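Local atomic coordinates of kappa-carrageenase (Pseudoalteromonas carrageenovora, PDB entry 1DYP), a protein that hydrolyses, within the chain, the (1->4)-beta-D-linkages between D-galactose 4-sulfate and 3,6-anhydro-D-galactose in kappa-carrageenans, the piece modelled being its catalytic domain. Residues Arg19-Asn24 / Ala28-Phe33; Glu36-Trp41 / Ala116-Ser121; Asn47-Val50 / Leu55-Thr58; Tyr97-Ala102 / Thr205-Gly210; Val140-Gln145 / Gly232-His237. The protein carries 1 engineered substitution. All blocks are in the same frame, centred on the assembly; numbering follows the deposited sequence.

Contact 1 (Arg19-Asn24 / Ala28-Phe33); sequences RSDEFN and ATKWNF. With CD (cadmium ion), chain C.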
# COMPACT_ATOMS: atom_id res chain seq x y z
N ARG A 19 -7.78 4.46 -12.74
CA ARG A 19 -7.11 3.69 -11.70
C ARG A 19 -6.66 2.35 -12.26
O ARG A 19 -6.55 1.36 -11.54
CB ARG A 19 -8.03 3.51 -10.49
CG ARG A 19 -8.16 4.78 -9.65
CD ARG A 19 -9.08 4.57 -8.46
NE ARG A 19 -10.47 4.43 -8.89
CZ ARG A 19 -11.42 3.83 -8.17
NH1 ARG A 19 -11.14 3.32 -6.98
NH2 ARG A 19 -12.65 3.74 -8.66
N SER A 20 -6.39 2.34 -13.56
CA SER A 20 -5.94 1.14 -14.26
C SER A 20 -4.80 1.51 -15.18
O SER A 20 -4.82 2.57 -15.82
CB SER A 20 -7.09 0.53 -15.07
OG SER A 20 -8.19 0.19 -14.23
N ASP A 21 -3.79 0.65 -15.27
CA ASP A 21 -2.65 0.92 -16.13
C ASP A 21 -1.93 -0.39 -16.43
O ASP A 21 -1.72 -1.20 -15.54
CB ASP A 21 -1.68 1.88 -15.43
CG ASP A 21 -0.84 2.69 -16.41
OD1 ASP A 21 -0.38 2.12 -17.43
OD2 ASP A 21 -0.62 3.89 -16.16
N GLU A 22 -1.58 -0.60 -17.70
CA GLU A 22 -0.87 -1.81 -18.10
C GLU A 22 0.63 -1.52 -18.08
O GLU A 22 1.45 -2.39 -18.36
CB GLU A 22 -1.32 -2.27 -19.49
CG GLU A 22 -2.78 -2.70 -19.56
CD GLU A 22 -3.07 -3.92 -18.71
OE1 GLU A 22 -2.39 -4.95 -18.89
OE2 GLU A 22 -3.98 -3.84 -17.86
N PHE A 23 0.96 -0.28 -17.75
CA PHE A 23 2.34 0.20 -17.64
C PHE A 23 3.24 0.04 -18.86
O PHE A 23 4.35 -0.52 -18.78
CB PHE A 23 2.98 -0.41 -16.39
CG PHE A 23 2.35 0.07 -15.12
CD1 PHE A 23 2.27 1.43 -14.84
CD2 PHE A 23 1.76 -0.83 -14.23
CE1 PHE A 23 1.62 1.89 -13.70
CE2 PHE A 23 1.11 -0.37 -13.08
CZ PHE A 23 1.04 0.99 -12.82
N ASN A 24 2.76 0.55 -19.98
CA ASN A 24 3.53 0.55 -21.21
C ASN A 24 4.31 1.86 -21.22
O ASN A 24 5.37 1.96 -21.83
CB ASN A 24 2.59 0.47 -22.42
CG ASN A 24 1.87 -0.86 -22.51
OD1 ASN A 24 2.50 -1.91 -22.43
ND2 ASN A 24 0.56 -0.81 -22.68
N ALA A 28 2.22 10.36 -15.90
CA ALA A 28 2.18 11.32 -14.80
C ALA A 28 0.86 12.08 -14.72
O ALA A 28 0.63 12.83 -13.77
CB ALA A 28 3.34 12.30 -14.92
N THR A 29 -0.01 11.90 -15.70
CA THR A 29 -1.31 12.57 -15.66
C THR A 29 -2.21 11.73 -14.77
O THR A 29 -3.02 12.25 -14.01
CB THR A 29 -1.94 12.66 -17.07
OG1 THR A 29 -1.18 13.56 -17.87
CG2 THR A 29 -3.39 13.14 -16.97
N LYS A 30 -2.03 10.42 -14.86
CA LYS A 30 -2.82 9.47 -14.10
C LYS A 30 -2.25 9.21 -12.71
O LYS A 30 -3.01 9.11 -11.74
CB LYS A 30 -2.90 8.15 -14.88
CG LYS A 30 -3.74 7.07 -14.23
CD LYS A 30 -3.79 5.82 -15.11
CE LYS A 30 -4.53 6.09 -16.41
NZ LYS A 30 -4.58 4.88 -17.28
N TRP A 31 -0.93 9.12 -12.62
CA TRP A 31 -0.27 8.84 -11.35
C TRP A 31 0.62 9.94 -10.82
O TRP A 31 1.29 10.65 -11.57
CB TRP A 31 0.60 7.58 -11.46
CG TRP A 31 -0.08 6.41 -12.04
CD1 TRP A 31 -0.09 6.03 -13.35
CD2 TRP A 31 -0.90 5.47 -11.34
NE1 TRP A 31 -0.86 4.91 -13.52
CE2 TRP A 31 -1.37 4.54 -12.30
CE3 TRP A 31 -1.28 5.31 -10.00
CZ2 TRP A 31 -2.21 3.48 -11.96
CZ3 TRP A 31 -2.11 4.25 -9.66
CH2 TRP A 31 -2.57 3.35 -10.64
N ASN A 32 0.65 10.05 -9.50
CA ASN A 32 1.52 10.99 -8.82
C ASN A 32 2.68 10.10 -8.40
O ASN A 32 2.52 9.22 -7.54
CB ASN A 32 0.83 11.58 -7.59
CG ASN A 32 1.69 12.61 -6.89
OD1 ASN A 32 2.92 12.55 -6.94
ND2 ASN A 32 1.05 13.55 -6.22
N PHE A 33 3.84 10.30 -9.01
CA PHE A 33 5.02 9.48 -8.72
C PHE A 33 5.95 10.06 -7.65
O PHE A 33 7.06 9.58 -7.46
CB PHE A 33 5.81 9.24 -10.01
CG PHE A 33 5.07 8.41 -11.03
CD1 PHE A 33 4.88 7.05 -10.83
CD2 PHE A 33 4.57 9.00 -12.19
CE1 PHE A 33 4.20 6.28 -11.78
CE2 PHE A 33 3.89 8.24 -13.14
CZ PHE A 33 3.70 6.88 -12.93
CD CD C . 2.29 -4.58 -18.45
O HOH W 1 -1.90 5.35 -18.15
O HOH W 2 0.20 -5.66 -18.81
O HOH W 3 2.14 -4.11 -20.72
O HOH W 4 3.43 -6.45 -19.81
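Trp31 drives its indole N-H into the carboxylate of Asp21: Trp31 NE1 lies 2.8 Å from Asp21 OD2, which meets it 7° out of the ring plane. The second oxygen, Asp21 OD1, takes the backbone N of Phe23 at 2.8 Å, an Asx turn, so both ends of the carboxylate are held. This is the tight part: Phe23 CZ sits over the rim of one indole face and Lys30 CG over the rim of the other. A leucine in place of Trp31 would probably leave Asp21 OD2 without its N-H donor and open a gap between Phe23 and Lys30. The looser, wetter side belongs to Lys30. Its chain bends at chi3 (-66°), bringing Lys30 NZ within 2.7 Å of Ser20 O; a water links NZ to Asp21 OD2, and Ala17 O takes the amine too. Next door, Glu22 O joins Gly53 and Asp263 in binding a cadmium ion. Phe23 and Trp31 both lean on Val265 of strand 258-270, while strand 31-32 pairs antiparallel with strand 75-95.

Contact 2 (Glu36-Trp41 / Ala116-Ser121); sequences ENYGVW and AFWMYS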
# COMPACT_ATOMS: atom_id res chain seq x y z
N GLU A 36 3.34 12.95 -0.97
CA GLU A 36 3.78 13.49 0.31
C GLU A 36 4.63 12.42 0.98
O GLU A 36 4.38 11.22 0.80
CB GLU A 36 2.56 13.84 1.18
CG GLU A 36 1.81 12.68 1.84
CD GLU A 36 0.99 11.81 0.88
OE1 GLU A 36 0.72 12.23 -0.27
OE2 GLU A 36 0.61 10.69 1.29
N ASN A 37 5.63 12.84 1.73
CA ASN A 37 6.52 11.89 2.40
C ASN A 37 6.06 11.47 3.78
O ASN A 37 5.34 12.19 4.47
CB ASN A 37 7.93 12.47 2.51
CG ASN A 37 8.62 12.58 1.17
OD1 ASN A 37 8.64 11.63 0.39
ND2 ASN A 37 9.20 13.74 0.89
N TYR A 38 6.49 10.28 4.17
CA TYR A 38 6.18 9.71 5.47
C TYR A 38 7.14 8.56 5.70
O TYR A 38 7.98 8.28 4.85
CB TYR A 38 4.71 9.26 5.52
CG TYR A 38 4.26 8.43 4.35
CD1 TYR A 38 4.49 7.06 4.30
CD2 TYR A 38 3.57 9.02 3.29
CE1 TYR A 38 4.05 6.29 3.22
CE2 TYR A 38 3.13 8.26 2.20
CZ TYR A 38 3.37 6.90 2.18
OH TYR A 38 2.93 6.15 1.11
N GLY A 39 7.03 7.89 6.84
CA GLY A 39 7.95 6.81 7.12
C GLY A 39 9.35 7.37 7.30
O GLY A 39 9.50 8.53 7.69
N VAL A 40 10.37 6.58 7.00
CA VAL A 40 11.74 7.03 7.15
C VAL A 40 12.50 7.00 5.83
O VAL A 40 13.68 6.65 5.77
CB VAL A 40 12.49 6.20 8.20
CG1 VAL A 40 11.86 6.43 9.56
CG2 VAL A 40 12.44 4.72 7.83
N TRP A 41 11.81 7.37 4.77
CA TRP A 41 12.40 7.43 3.44
C TRP A 41 11.68 8.56 2.74
O TRP A 41 10.74 9.13 3.28
CB TRP A 41 12.19 6.12 2.69
CG TRP A 41 10.75 5.73 2.58
CD1 TRP A 41 9.86 6.13 1.62
CD2 TRP A 41 10.01 4.93 3.50
NE1 TRP A 41 8.61 5.62 1.89
CE2 TRP A 41 8.67 4.88 3.04
CE3 TRP A 41 10.34 4.24 4.68
CZ2 TRP A 41 7.67 4.18 3.71
CZ3 TRP A 41 9.34 3.54 5.35
CH2 TRP A 41 8.02 3.51 4.86
N ALA A 116 4.05 -2.83 -1.75
CA ALA A 116 2.68 -2.67 -1.29
C ALA A 116 1.74 -2.20 -2.39
O ALA A 116 2.11 -1.40 -3.25
CB ALA A 116 2.64 -1.68 -0.13
N PHE A 117 0.52 -2.73 -2.34
CA PHE A 117 -0.54 -2.36 -3.25
C PHE A 117 -1.64 -2.04 -2.25
O PHE A 117 -2.09 -2.90 -1.49
CB PHE A 117 -0.92 -3.54 -4.15
CG PHE A 117 -2.09 -3.27 -5.05
CD1 PHE A 117 -2.30 -2.02 -5.62
CD2 PHE A 117 -2.98 -4.30 -5.35
CE1 PHE A 117 -3.38 -1.79 -6.47
CE2 PHE A 117 -4.06 -4.08 -6.20
CZ PHE A 117 -4.26 -2.82 -6.76
N TRP A 118 -2.06 -0.78 -2.22
CA TRP A 118 -3.04 -0.34 -1.25
C TRP A 118 -3.75 0.91 -1.71
O TRP A 118 -3.52 1.41 -2.81
CB TRP A 118 -2.32 -0.08 0.08
CG TRP A 118 -1.17 0.90 -0.03
CD1 TRP A 118 -0.10 0.81 -0.87
CD2 TRP A 118 -0.99 2.10 0.72
NE1 TRP A 118 0.74 1.88 -0.69
CE2 TRP A 118 0.22 2.69 0.28
CE3 TRP A 118 -1.73 2.74 1.72
CZ2 TRP A 118 0.70 3.89 0.81
CZ3 TRP A 118 -1.24 3.94 2.25
CH2 TRP A 118 -0.04 4.50 1.79
N MSE A 119 -4.63 1.42 -0.86
CA MSE A 119 -5.36 2.64 -1.17
C MSE A 119 -5.65 3.34 0.14
O MSE A 119 -5.90 2.69 1.16
CB MSE A 119 -6.65 2.34 -1.94
CG MSE A 119 -7.65 1.45 -1.22
SE MSE A 119 -9.09 0.87 -2.39
CE MSE A 119 -8.29 -0.78 -3.01
N TYR A 120 -5.59 4.66 0.13
CA TYR A 120 -5.84 5.40 1.35
C TYR A 120 -6.46 6.75 1.06
O TYR A 120 -6.29 7.31 -0.03
CB TYR A 120 -4.53 5.59 2.14
CG TYR A 120 -3.50 6.49 1.48
CD1 TYR A 120 -2.87 6.12 0.29
CD2 TYR A 120 -3.12 7.70 2.08
CE1 TYR A 120 -1.88 6.92 -0.28
CE2 TYR A 120 -2.14 8.51 1.52
CZ TYR A 120 -1.52 8.11 0.34
OH TYR A 120 -0.53 8.91 -0.20
N SER A 121 -7.18 7.25 2.04
CA SER A 121 -7.85 8.53 1.93
C SER A 121 -7.04 9.60 2.62
O SER A 121 -6.00 9.33 3.22
CB SER A 121 -9.22 8.46 2.60
OG SER A 121 -9.07 8.38 4.01
O HOH W 5 1.83 7.92 -1.13
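The loop 36-41 faces strand 116-120 from well beyond pairing distance: the nearest CA atoms, of Glu36 and Tyr120, are 12.6 Å apart, and long side chains from both segments bridge the gap. Tyr120 OH donates to the syn lone pair of Glu36 OE2 at 2.6 Å; the glutamate chain, bent at chi2 (-71°), carries its carboxylate to the phenol. Beside it Tyr38 reaches across from the opposite direction and sets its OH at the edge of the Trp118 indole, 3.2 Å from Trp118 CZ2. Trp118 CH2 in turn lies over the rim of the Tyr120 ring, 3.5 Å above its plane. A water connects the two phenols, 2.7 Å from Tyr120 OH and 3.1 Å from Tyr38 OH. A phenylalanine in place of Tyr120 would probably leave Glu36 OE2 and this water without their shared partner. Lys90 binds both Tyr120 OH and Glu36 OE1, so a charged lysine would probably polarise the phenol and strengthen its bond to the carboxylate. Since Trp118 also touches the nucleophile Glu137 and Asp139, this polar network borders the catalytic residues.

Contact 3 (Asn47-Val50 / Leu55-Thr58); sequences NATV and LKLT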
# COMPACT_ATOMS: atom_id res chain seq x y z
N ASN A 47 12.67 7.22 -8.93
CA ASN A 47 12.65 5.86 -8.41
C ASN A 47 11.49 5.06 -9.00
O ASN A 47 11.33 3.88 -8.72
CB ASN A 47 12.57 5.86 -6.88
CG ASN A 47 13.89 6.19 -6.23
OD1 ASN A 47 13.97 6.42 -5.03
ND2 ASN A 47 14.95 6.20 -7.03
N ALA A 48 10.69 5.73 -9.82
CA ALA A 48 9.56 5.08 -10.48
C ALA A 48 9.88 5.07 -11.96
O ALA A 48 9.95 6.12 -12.60
CB ALA A 48 8.28 5.85 -10.22
N THR A 49 10.09 3.88 -12.52
CA THR A 49 10.40 3.77 -13.93
C THR A 49 9.50 2.76 -14.62
O THR A 49 9.04 1.81 -14.01
CB THR A 49 11.87 3.36 -14.16
OG1 THR A 49 12.13 2.12 -13.50
CG2 THR A 49 12.81 4.43 -13.60
N VAL A 50 9.24 3.00 -15.90
CA VAL A 50 8.42 2.09 -16.67
C VAL A 50 9.25 1.61 -17.84
O VAL A 50 9.70 2.41 -18.66
CB VAL A 50 7.14 2.79 -17.18
CG1 VAL A 50 6.37 1.85 -18.11
CG2 VAL A 50 6.26 3.18 -16.00
N LEU A 55 6.03 -1.44 -14.38
CA LEU A 55 6.37 -0.29 -13.56
C LEU A 55 7.34 -0.85 -12.53
O LEU A 55 7.07 -1.88 -11.91
CB LEU A 55 5.14 0.25 -12.84
CG LEU A 55 5.43 1.23 -11.70
CD1 LEU A 55 5.94 2.55 -12.27
CD2 LEU A 55 4.17 1.46 -10.87
N LYS A 56 8.47 -0.18 -12.36
CA LYS A 56 9.46 -0.61 -11.38
C LYS A 56 9.57 0.48 -10.32
O LYS A 56 9.82 1.64 -10.65
CB LYS A 56 10.82 -0.81 -12.06
CG LYS A 56 11.94 -1.17 -11.10
CD LYS A 56 13.28 -1.38 -11.80
CE LYS A 56 13.34 -2.69 -12.57
NZ LYS A 56 14.69 -2.94 -13.14
N LEU A 57 9.35 0.10 -9.07
CA LEU A 57 9.45 1.04 -7.96
C LEU A 57 10.68 0.59 -7.19
O LEU A 57 10.72 -0.50 -6.61
CB LEU A 57 8.19 0.99 -7.09
CG LEU A 57 6.93 1.38 -7.87
CD1 LEU A 57 5.70 1.31 -6.97
CD2 LEU A 57 7.09 2.79 -8.43
N THR A 58 11.69 1.45 -7.20
CA THR A 58 12.97 1.13 -6.59
C THR A 58 13.30 1.82 -5.28
O THR A 58 13.04 3.01 -5.10
CB THR A 58 14.11 1.47 -7.59
OG1 THR A 58 13.88 0.77 -8.82
CG2 THR A 58 15.47 1.09 -7.02
O HOH W 6 12.76 2.28 -10.77
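Strands 48-50 and 55-58 run antiparallel with axes 4.6 Å apart at their closest, Thr49 and Lys56 forming the hydrogen-bonded pair: Lys56 N to Thr49 O is 2.6 Å and Thr49 N to Lys56 O 2.9 Å. Thr58 N adds a third bond to Asn47 O at 2.9 Å. On one face the side chains of Thr49 and Lys56 run alongside each other, with Thr49 OG1 3.5 Å from Lys56 CB. A chi1 of 58° tucks Thr49 OG1 in over the backbone, where it reaches a water that also bonds Asn47 O and Thr58 OG1. The two strands make a beta hairpin at the margin of the GH16 beta-sandwich, and strand 54-70 carries on to pair with 258-270. The other face is apolar. There Ala48 CB meets Leu57 CD2 at 3.7 Å, and at the next non-hydrogen-bonded pair Val50 CG2 touches Leu55 CD1 at 3.8 Å. Leu55 and Leu57 turn inward onto Leu229, Leu55 also meeting Phe23, while Phe33 covers Ala48.

Contact 4 (Tyr97-Ala102 / Thr205-Gly210); sequences YGYYEA and TWYVDG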
# COMPACT_ATOMS: atom_id res chain seq x y z
N TYR A 97 -15.63 1.38 -3.65
CA TYR A 97 -16.13 0.08 -4.05
C TYR A 97 -15.65 -0.34 -5.44
O TYR A 97 -15.52 0.48 -6.35
CB TYR A 97 -17.66 0.07 -4.00
CG TYR A 97 -18.18 0.75 -2.76
CD1 TYR A 97 -17.67 0.43 -1.50
CD2 TYR A 97 -19.13 1.76 -2.85
CE1 TYR A 97 -18.08 1.11 -0.36
CE2 TYR A 97 -19.56 2.45 -1.71
CZ TYR A 97 -19.02 2.12 -0.47
OH TYR A 97 -19.40 2.82 0.65
N GLY A 98 -15.38 -1.63 -5.58
CA GLY A 98 -14.93 -2.17 -6.85
C GLY A 98 -13.93 -3.29 -6.65
O GLY A 98 -13.54 -3.60 -5.52
N TYR A 99 -13.52 -3.90 -7.75
CA TYR A 99 -12.54 -4.97 -7.67
C TYR A 99 -11.21 -4.40 -8.16
O TYR A 99 -11.15 -3.77 -9.22
CB TYR A 99 -12.93 -6.15 -8.55
CG TYR A 99 -11.96 -7.29 -8.42
CD1 TYR A 99 -11.91 -8.07 -7.26
CD2 TYR A 99 -11.04 -7.56 -9.43
CE1 TYR A 99 -10.97 -9.08 -7.11
CE2 TYR A 99 -10.09 -8.57 -9.28
CZ TYR A 99 -10.06 -9.32 -8.12
OH TYR A 99 -9.13 -10.31 -7.97
N TYR A 100 -10.16 -4.62 -7.37
CA TYR A 100 -8.83 -4.12 -7.69
C TYR A 100 -7.86 -5.27 -7.82
O TYR A 100 -7.92 -6.23 -7.06
CB TYR A 100 -8.33 -3.20 -6.58
CG TYR A 100 -9.24 -2.05 -6.23
CD1 TYR A 100 -10.40 -2.24 -5.49
CD2 TYR A 100 -8.91 -0.75 -6.60
CE1 TYR A 100 -11.21 -1.17 -5.11
CE2 TYR A 100 -9.70 0.33 -6.24
CZ TYR A 100 -10.85 0.11 -5.49
OH TYR A 100 -11.61 1.18 -5.11
N GLU A 101 -6.94 -5.16 -8.77
CA GLU A 101 -5.96 -6.22 -8.97
C GLU A 101 -4.66 -5.69 -9.54
O GLU A 101 -4.66 -4.83 -10.42
CB GLU A 101 -6.54 -7.28 -9.90
CG GLU A 101 -5.59 -8.41 -10.25
CD GLU A 101 -6.25 -9.44 -11.14
OE1 GLU A 101 -7.22 -10.08 -10.68
OE2 GLU A 101 -5.80 -9.61 -12.29
N ALA A 102 -3.55 -6.19 -9.02
CA ALA A 102 -2.24 -5.80 -9.51
C ALA A 102 -1.41 -7.07 -9.64
O ALA A 102 -1.50 -7.97 -8.80
CB ALA A 102 -1.57 -4.82 -8.56
N THR A 205 -12.93 -8.42 0.46
CA THR A 205 -12.40 -9.76 0.24
C THR A 205 -11.08 -9.68 -0.51
O THR A 205 -11.01 -9.08 -1.58
CB THR A 205 -13.40 -10.60 -0.56
OG1 THR A 205 -14.66 -10.60 0.11
CG2 THR A 205 -12.90 -12.04 -0.71
N TRP A 206 -10.05 -10.30 0.05
CA TRP A 206 -8.72 -10.28 -0.55
C TRP A 206 -8.40 -11.57 -1.30
O TRP A 206 -8.80 -12.66 -0.89
CB TRP A 206 -7.66 -10.08 0.53
CG TRP A 206 -7.60 -8.71 1.15
CD1 TRP A 206 -6.66 -7.75 0.91
CD2 TRP A 206 -8.42 -8.21 2.22
NE1 TRP A 206 -6.84 -6.69 1.76
CE2 TRP A 206 -7.91 -6.94 2.57
CE3 TRP A 206 -9.54 -8.71 2.91
CZ2 TRP A 206 -8.48 -6.16 3.59
CZ3 TRP A 206 -10.10 -7.93 3.93
CH2 TRP A 206 -9.56 -6.67 4.26
N TYR A 207 -7.64 -11.43 -2.39
CA TYR A 207 -7.26 -12.56 -3.22
C TYR A 207 -5.78 -12.57 -3.56
O TYR A 207 -5.15 -11.53 -3.70
CB TYR A 207 -8.02 -12.53 -4.55
CG TYR A 207 -9.52 -12.50 -4.45
CD1 TYR A 207 -10.20 -11.34 -4.09
CD2 TYR A 207 -10.28 -13.64 -4.72
CE1 TYR A 207 -11.59 -11.31 -4.00
CE2 TYR A 207 -11.67 -13.63 -4.64
CZ TYR A 207 -12.32 -12.46 -4.28
OH TYR A 207 -13.69 -12.43 -4.21
N VAL A 208 -5.23 -13.78 -3.70
CA VAL A 208 -3.84 -13.96 -4.10
C VAL A 208 -3.88 -15.12 -5.10
O VAL A 208 -4.25 -16.24 -4.76
CB VAL A 208 -2.92 -14.33 -2.93
CG1 VAL A 208 -1.52 -14.63 -3.44
CG2 VAL A 208 -2.86 -13.18 -1.93
N ASP A 209 -3.51 -14.83 -6.35
CA ASP A 209 -3.54 -15.83 -7.40
C ASP A 209 -4.89 -16.56 -7.45
O ASP A 209 -4.95 -17.78 -7.60
CB ASP A 209 -2.39 -16.84 -7.23
CG ASP A 209 -1.05 -16.28 -7.68
OD1 ASP A 209 -1.02 -15.22 -8.34
OD2 ASP A 209 -0.01 -16.90 -7.38
N GLY A 210 -5.96 -15.79 -7.30
CA GLY A 210 -7.30 -16.35 -7.37
C GLY A 210 -7.90 -16.90 -6.09
O GLY A 210 -9.12 -17.09 -6.01
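Tyr99 presents its ring edge to the face of Tyr207, an offset edge-to-face pair with centroids 5.7 Å apart and planes at 75°. The point of the wedge is Tyr99 CE1, 3.8 Å from Tyr207 CD1 and 3.9 Å from Tyr207 CE1, so it bears on one side of the ring and not on its middle. Tyr99 OH follows more loosely, 4.2 Å from Tyr207 CG. Both tyrosines belong to the GH16 beta-sandwich, on strands 98-102 and 205-208, which are not paired with each other: strand 193-199 runs between them and bonds to both, and the two side chains meet across it. With CG anti to the backbone N (chi1 -177°), Tyr99 swings its ring over this middle strand, touching Asn198, toward Tyr207. The neighbours Tyr100 and Trp206 go to the other side of the sheet: Tyr100 packs on Phe117 and Met119 of strand 113-120, and Trp206 NE1 bonds to the backbone O of Asp139. The tyrosine pair therefore lies on the outer face of the sheet, with Tyr99 buried and Tyr207 partly exposed. Just beyond Tyr207 the chain reverses through Asp209 and Gly210, both with positive phi, into strand 211-217, whose Ile212 touches Tyr207. The turn folds back so that Gly210 O reaches the Tyr207 ring at its edge, in plane, 3.9 Å from Tyr207 CD2.

Contact 5 (Val140-Gln145 / Gly232-His237); sequences VVELTQ and GLRAPH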
# COMPACT_ATOMS: atom_id res chain seq x y z
N VAL A 140 -4.27 -3.96 -0.09
CA VAL A 140 -4.54 -5.15 -0.89
C VAL A 140 -3.50 -6.20 -0.52
O VAL A 140 -3.83 -7.37 -0.31
CB VAL A 140 -4.48 -4.85 -2.39
CG1 VAL A 140 -4.85 -6.10 -3.18
CG2 VAL A 140 -5.44 -3.71 -2.71
N VAL A 141 -2.25 -5.77 -0.43
CA VAL A 141 -1.18 -6.65 -0.02
C VAL A 141 0.05 -5.85 0.39
O VAL A 141 0.33 -4.79 -0.16
CB VAL A 141 -0.76 -7.66 -1.13
CG1 VAL A 141 -0.13 -6.93 -2.31
CG2 VAL A 141 0.23 -8.67 -0.55
N GLU A 142 0.73 -6.36 1.40
CA GLU A 142 1.98 -5.79 1.87
C GLU A 142 2.86 -7.03 1.94
O GLU A 142 2.62 -7.93 2.75
CB GLU A 142 1.81 -5.14 3.23
CG GLU A 142 1.31 -3.71 3.12
CD GLU A 142 0.98 -3.11 4.46
OE1 GLU A 142 -0.04 -3.52 5.05
OE2 GLU A 142 1.74 -2.23 4.92
N LEU A 143 3.85 -7.07 1.07
CA LEU A 143 4.75 -8.21 1.00
C LEU A 143 6.01 -8.05 1.82
O LEU A 143 6.42 -6.94 2.17
CB LEU A 143 5.15 -8.47 -0.45
CG LEU A 143 4.06 -8.88 -1.43
CD1 LEU A 143 4.61 -8.87 -2.86
CD2 LEU A 143 3.55 -10.26 -1.06
N THR A 144 6.60 -9.19 2.13
CA THR A 144 7.86 -9.28 2.84
C THR A 144 8.13 -8.28 3.96
O THR A 144 9.18 -7.65 3.99
CB THR A 144 9.03 -9.21 1.80
OG1 THR A 144 8.95 -7.99 1.06
CG2 THR A 144 8.92 -10.37 0.83
N GLN A 145 7.19 -8.14 4.89
CA GLN A 145 7.41 -7.24 6.02
C GLN A 145 7.32 -7.99 7.34
O GLN A 145 7.30 -7.39 8.41
CB GLN A 145 6.42 -6.07 6.00
CG GLN A 145 4.97 -6.44 6.26
CD GLN A 145 4.10 -5.22 6.50
OE1 GLN A 145 4.59 -4.08 6.51
NE2 GLN A 145 2.81 -5.44 6.72
N GLY A 232 7.97 0.32 0.69
CA GLY A 232 8.43 0.95 1.91
C GLY A 232 9.64 0.26 2.51
O GLY A 232 9.99 -0.85 2.12
N LEU A 233 10.26 0.93 3.47
CA LEU A 233 11.43 0.40 4.15
C LEU A 233 10.98 -0.35 5.41
O LEU A 233 9.97 0.01 6.03
CB LEU A 233 12.36 1.56 4.54
CG LEU A 233 13.82 1.24 4.85
CD1 LEU A 233 14.54 0.74 3.59
CD2 LEU A 233 14.50 2.50 5.38
N ARG A 234 11.73 -1.38 5.78
CA ARG A 234 11.40 -2.19 6.95
C ARG A 234 12.66 -2.64 7.68
O ARG A 234 13.77 -2.32 7.27
CB ARG A 234 10.60 -3.43 6.52
CG ARG A 234 9.25 -3.14 5.88
CD ARG A 234 8.27 -2.55 6.89
NE ARG A 234 6.91 -2.46 6.36
CZ ARG A 234 6.43 -1.42 5.68
NH1 ARG A 234 7.20 -0.37 5.44
NH2 ARG A 234 5.17 -1.43 5.26
N ALA A 235 12.47 -3.37 8.77
CA ALA A 235 13.59 -3.90 9.54
C ALA A 235 14.42 -4.70 8.53
O ALA A 235 13.87 -5.35 7.65
CB ALA A 235 13.08 -4.81 10.65
N PRO A 236 15.75 -4.72 8.70
CA PRO A 236 16.58 -4.10 9.73
C PRO A 236 16.92 -2.61 9.59
O PRO A 236 17.84 -2.13 10.27
CB PRO A 236 17.84 -4.95 9.69
CG PRO A 236 18.00 -5.17 8.20
CD PRO A 236 16.58 -5.50 7.76
N HIS A 237 16.20 -1.88 8.75
CA HIS A 237 16.50 -0.47 8.54
C HIS A 237 15.54 0.47 9.23
O HIS A 237 15.61 1.69 9.05
CB HIS A 237 16.51 -0.18 7.04
CG HIS A 237 17.35 -1.14 6.27
ND1 HIS A 237 18.70 -1.27 6.47
CD2 HIS A 237 17.02 -2.06 5.33
CE1 HIS A 237 19.18 -2.23 5.69
NE2 HIS A 237 18.18 -2.72 4.99
O HOH W 7 2.97 -0.52 3.43
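Arg234, important for substrate recognition, takes hold of Gln145 side-on, two nitrogens on a single oxygen: Arg234 NE to Gln145 OE1 is 2.8 Å and Arg234 NH2 to the same OE1 is 3.0 Å. The acceptor lies only 3° out of the guanidinium plane; seen from the amide, NE comes in the carbonyl plane while NH2 is tilted from it by 27°. A bend at chi2 (-68°) turns the guanidinium toward Gln145. The far corner, Arg234 NH1, turns back on the residue before it, at the end of strand 225-233, and donates to Leu233 O at 2.9 Å, from above that carbonyl's plane. Three hydrogen bonds, two to Gln145 OE1 and one to Leu233 O, thus restrain the head. Gln145 is itself positioned, since its NE2 donates to Asp153 OD2. The proton donor Glu142 lies on strand 141-142, just past a classic beta bulge in which Val140 and Val141 both face Phe117, within the EXDXXE motif of Glu137, Asp139 and Glu142 in this branch of GH16. Glu142 OE2 makes a long salt bridge to Arg234 NH2, 3.5 Å, at the guanidinium edge, the carboxylate standing nearly perpendicular to it. A water donates to Glu142 OE2 at 2.6 Å and accepts a weak bond from Arg234 NH2.

Contacts 1 and 3 share an apolar interface, where Phe23 O comes up against Val50 CG1, joining a mostly buried loop contact to a hairpin whose outer face is wetter. Contact 1 mixes a buried carboxylate with rings; contact 3 is mainly backbone pairing. Contacts 2 and 5, centres 12 Å apart, both bear on strand 113-120 and adjoin the catalytic residues, and there the chemistry is polar: phenols, carboxylates, an arginine and bridging waters. Contact 4, by contrast, is a purely aromatic touch on the sandwich's outer face. Inward-facing residues still connect it, as Phe117 of contact 2 packs on Ala102 and Trp206 lies against Val140 of contact 5.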